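Local coordinates for TrwG protein (Bartonella grahamii, PDB 4NHF), which is a VirB8-family membrane protein that probably serves as a component of a type IV secretion system, the chain here being its soluble domain, at residues Q138-T143 with Y170-E175. Sequence-based numbering, arbitrary orientation.
Sequences QHQIAT and YRSDPE
I141 and D173 form a hydrogen-bonded pair of two antiparallel strands, 138-143 and 170-174, whose axes run at 150° and approach to 4.5 Å. I141 N gives its hydrogen to D173 O at 2.8 Å, and D173 N returns one to I141 O; T143 and R171 repeat the exchange. Past the end of strand 170-174, E175 N still reaches H139 O at 2.8 Å, meeting it from above the carbonyl plane.

On the face carrying I141, T143, R171 and D173, the R171 guanidinium, in one of its two conformers, grips the D173 carboxylate side-on, NE lying 3.0 Å from OD2 and NH2 reaching OD1. A water links D173 to the neighbouring strand, donating to I141 O and D173 OD2 while accepting from T143 OG1. I141 lies aslant E175, its CG1 3.8 Å from E175 CB.

The other face carries A142 and S172. Q140, its chain bent at chi2 (-56°), swings NE2 over the neighbouring strand and, in one of the two conformers of S172, donates to its OG at 3.0 Å, nearly in the amide plane. A142 CB packs 3.8 Å from CE2 of Y170, whose hydroxyl is hydrogen-bonded to E57 of helix 42-57.

With strand 117-127 flanking 138-148 on its other side, the pairing places 165-174 at the edge of this chain's four-stranded antiparallel meander packed against helices, consistent with the NTF2-like fold of VirB8 domains.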
ATOM      1  N   GLN A 138       6.672  19.601   8.134  1.00 32.44           N
ATOM      2  CA  GLN A 138       6.094  19.531   9.471  1.00 32.19           C
ATOM      3  C   GLN A 138       6.521  18.253  10.135  1.00 29.36           C
ATOM      4  O   GLN A 138       6.292  17.178   9.582  1.00 28.13           O
ATOM      5  CB  GLN A 138       4.603  19.526   9.386  1.00 34.19           C
ATOM      6  CG  GLN A 138       4.121  20.553   8.407  1.00 37.65           C
ATOM      7  CD  GLN A 138       3.126  21.446   9.038  1.00 41.14           C
ATOM      8  OE1 GLN A 138       3.471  22.243   9.919  1.00 44.36           O
ATOM      9  NE2 GLN A 138       1.876  21.314   8.624  1.00 43.59           N
ATOM     10  N   HIS A 139       7.083  18.393  11.324  1.00 27.43           N
ATOM     11  CA  HIS A 139       7.471  17.298  12.180  1.00 26.36           C
ATOM     12  C   HIS A 139       6.352  17.010  13.115  1.00 24.13           C
ATOM     13  O   HIS A 139       5.896  17.867  13.873  1.00 23.82           O
ATOM     14  CB  HIS A 139       8.738  17.646  12.952  1.00 28.36           C
ATOM     15  CG  HIS A 139       9.850  18.055  12.061  1.00 30.45           C
ATOM     16  ND1 HIS A 139      10.084  19.371  11.730  1.00 33.74           N
ATOM     17  CD2 HIS A 139      10.737  17.325  11.358  1.00 31.83           C
ATOM     18  CE1 HIS A 139      11.105  19.439  10.900  1.00 34.03           C
ATOM     19  NE2 HIS A 139      11.508  18.211  10.646  1.00 33.97           N
ATOM     20  N   GLN A 140       5.921  15.772  13.032  1.00 22.58           N
ATOM     21  CA  GLN A 140       4.753  15.293  13.708  1.00 22.43           C
ATOM     22  C   GLN A 140       5.109  14.059  14.486  1.00 20.43           C
ATOM     23  O   GLN A 140       6.065  13.320  14.163  1.00 19.46           O
ATOM     24  CB  GLN A 140       3.660  14.890  12.698  1.00 23.37           C
ATOM     25  CG  GLN A 140       3.035  15.971  11.864  1.00 25.68           C
ATOM     26  CD  GLN A 140       2.447  17.061  12.697  1.00 29.45           C
ATOM     27  OE1 GLN A 140       2.922  18.203  12.620  1.00 33.97           O
ATOM     28  NE2 GLN A 140       1.416  16.744  13.516  1.00 29.75           N
ATOM     29  N   ILE A 141       4.282  13.809  15.478  1.00 19.77           N
ATOM     30  CA  ILE A 141       4.337  12.575  16.290  1.00 19.22           C
ATOM     31  C   ILE A 141       2.949  12.022  16.360  1.00 18.11           C
ATOM     32  O   ILE A 141       2.055  12.730  16.799  1.00 18.01           O
ATOM     33  CB  ILE A 141       4.696  12.820  17.748  1.00 20.63           C
ATOM     34  CG1 ILE A 141       5.948  13.637  17.893  1.00 22.55           C
ATOM     35  CG2 ILE A 141       4.876  11.490  18.527  1.00 20.63           C
ATOM     36  CD1 ILE A 141       7.139  12.908  17.366  1.00 23.19           C
ATOM     37  N   ALA A 142       2.762  10.753  15.970  1.00 16.77           N
ATOM     38  CA  ALA A 142       1.483  10.059  16.128  1.00 16.06           C
ATOM     39  C   ALA A 142       1.578   9.179  17.396  1.00 16.11           C
ATOM     40  O   ALA A 142       2.540   8.395  17.527  1.00 16.01           O
ATOM     41  CB  ALA A 142       1.174   9.187  14.920  1.00 15.34           C
ATOM     42  N   THR A 143       0.625   9.342  18.316  1.00 16.28           N
ATOM     43  CA  THR A 143       0.488   8.510  19.538  1.00 16.77           C
ATOM     44  C   THR A 143      -0.667   7.548  19.274  1.00 16.38           C
ATOM     45  O   THR A 143      -1.787   7.966  18.991  1.00 16.34           O
ATOM     46  CB  THR A 143       0.246   9.405  20.753  1.00 17.81           C
ATOM     47  OG1 THR A 143       1.309  10.394  20.841  1.00 18.07           O
ATOM     48  CG2 THR A 143       0.176   8.592  22.024  1.00 18.60           C
ATOM     49  N   TYR A 170      -5.742   7.308  18.059  1.00 18.43           N
ATOM     50  CA  TYR A 170      -4.788   7.929  17.178  1.00 17.13           C
ATOM     51  C   TYR A 170      -4.903   9.417  17.282  1.00 17.64           C
ATOM     52  O   TYR A 170      -6.005   9.962  17.162  1.00 18.27           O
ATOM     53  CB  TYR A 170      -4.990   7.468  15.733  1.00 16.05           C
ATOM     54  CG  TYR A 170      -3.969   8.024  14.747  1.00 15.24           C
ATOM     55  CD1 TYR A 170      -4.075   9.340  14.248  1.00 15.28           C
ATOM     56  CD2 TYR A 170      -2.891   7.261  14.342  1.00 14.69           C
ATOM     57  CE1 TYR A 170      -3.161   9.823  13.295  1.00 14.97           C
ATOM     58  CE2 TYR A 170      -1.973   7.727  13.435  1.00 14.46           C
ATOM     59  CZ  TYR A 170      -2.085   9.017  12.926  1.00 14.51           C
ATOM     60  OH  TYR A 170      -1.146   9.416  12.028  1.00 14.44           O
ATOM     61  N   ARG A 171      -3.773  10.059  17.553  1.00 18.06           N
ATOM     62  CA  ARG A 171      -3.658  11.509  17.409  0.60 18.88           C
ATOM     63  C   ARG A 171      -2.264  11.845  16.925  1.00 18.59           C
ATOM     64  O   ARG A 171      -1.272  11.199  17.283  1.00 18.47           O
ATOM     65  CB  ARG A 171      -3.993  12.291  18.698  0.60 20.25           C
ATOM     66  CG  ARG A 171      -3.150  11.904  19.890  0.60 20.96           C
ATOM     67  CD  ARG A 171      -3.562  12.645  21.141  0.60 22.29           C
ATOM     68  NE  ARG A 171      -3.223  14.058  21.080  0.60 22.86           N
ATOM     69  CZ  ARG A 171      -3.601  14.967  21.974  0.60 24.56           C
ATOM     70  NH1 ARG A 171      -4.308  14.618  23.053  0.60 25.66           N
ATOM     71  NH2 ARG A 171      -3.243  16.240  21.817  0.60 25.12           N
ATOM     72  N   SER A 172      -2.207  12.842  16.060  0.50 18.37           N
ATOM     73  CA  SER A 172      -0.970  13.339  15.497  0.50 18.46           C
ATOM     74  C   SER A 172      -0.803  14.785  15.967  0.50 19.44           C
ATOM     75  O   SER A 172      -1.726  15.572  15.872  0.50 19.37           O
ATOM     76  CB  SER A 172      -1.028  13.266  13.971  0.50 17.97           C
ATOM     77  OG  SER A 172      -0.100  14.145  13.373  0.50 18.07           O
ATOM     78  N   ASP A 173       0.375  15.105  16.486  1.00 20.12           N
ATOM     79  CA  ASP A 173       0.648  16.377  17.162  1.00 21.57           C
ATOM     80  C   ASP A 173       2.008  16.868  16.661  1.00 22.00           C
ATOM     81  O   ASP A 173       2.872  16.028  16.367  1.00 20.33           O
ATOM     82  CB  ASP A 173       0.764  16.151  18.671  1.00 23.07           C
ATOM     83  CG  ASP A 173      -0.514  15.680  19.273  1.00 23.71           C
ATOM     84  OD1 ASP A 173      -1.402  16.511  19.388  1.00 24.64           O
ATOM     85  OD2 ASP A 173      -0.635  14.473  19.627  1.00 24.24           O
ATOM     86  N   PRO A 174       2.176  18.199  16.516  1.00 23.34           N
ATOM     87  CA  PRO A 174       3.458  18.746  16.106  1.00 24.55           C
ATOM     88  C   PRO A 174       4.527  18.296  17.108  1.00 25.26           C
ATOM     89  O   PRO A 174       4.239  18.194  18.288  1.00 24.69           O
ATOM     90  CB  PRO A 174       3.253  20.275  16.149  1.00 25.93           C
ATOM     91  CG  PRO A 174       1.765  20.486  16.139  1.00 26.22           C
ATOM     92  CD  PRO A 174       1.152  19.245  16.733  1.00 25.04           C
ATOM     93  N   GLU A 175       5.719  17.967  16.630  1.00 25.83           N
ATOM     94  CA  GLU A 175       6.850  17.748  17.536  1.00 27.63           C
ATOM     95  C   GLU A 175       7.474  19.112  17.680  1.00 29.09           C
ATOM     96  O   GLU A 175       7.880  19.711  16.693  1.00 29.36           O
ATOM     97  CB  GLU A 175       7.877  16.736  16.975  1.00 28.30           C
ATOM     98  CG  GLU A 175       9.188  16.628  17.779  1.00 30.00           C
ATOM     99  CD  GLU A 175      10.031  15.340  17.510  1.00 30.50           C
ATOM    100  OE1 GLU A 175       9.711  14.521  16.618  1.00 30.73           O
ATOM    101  OE2 GLU A 175      11.036  15.121  18.214  1.00 30.45           O
TER
HETATM  102  O   HOH W   1       8.641  14.364  13.983  1.00 29.16           O
HETATM  103  O   HOH W   2       1.143  12.644  19.400  1.00 17.15           O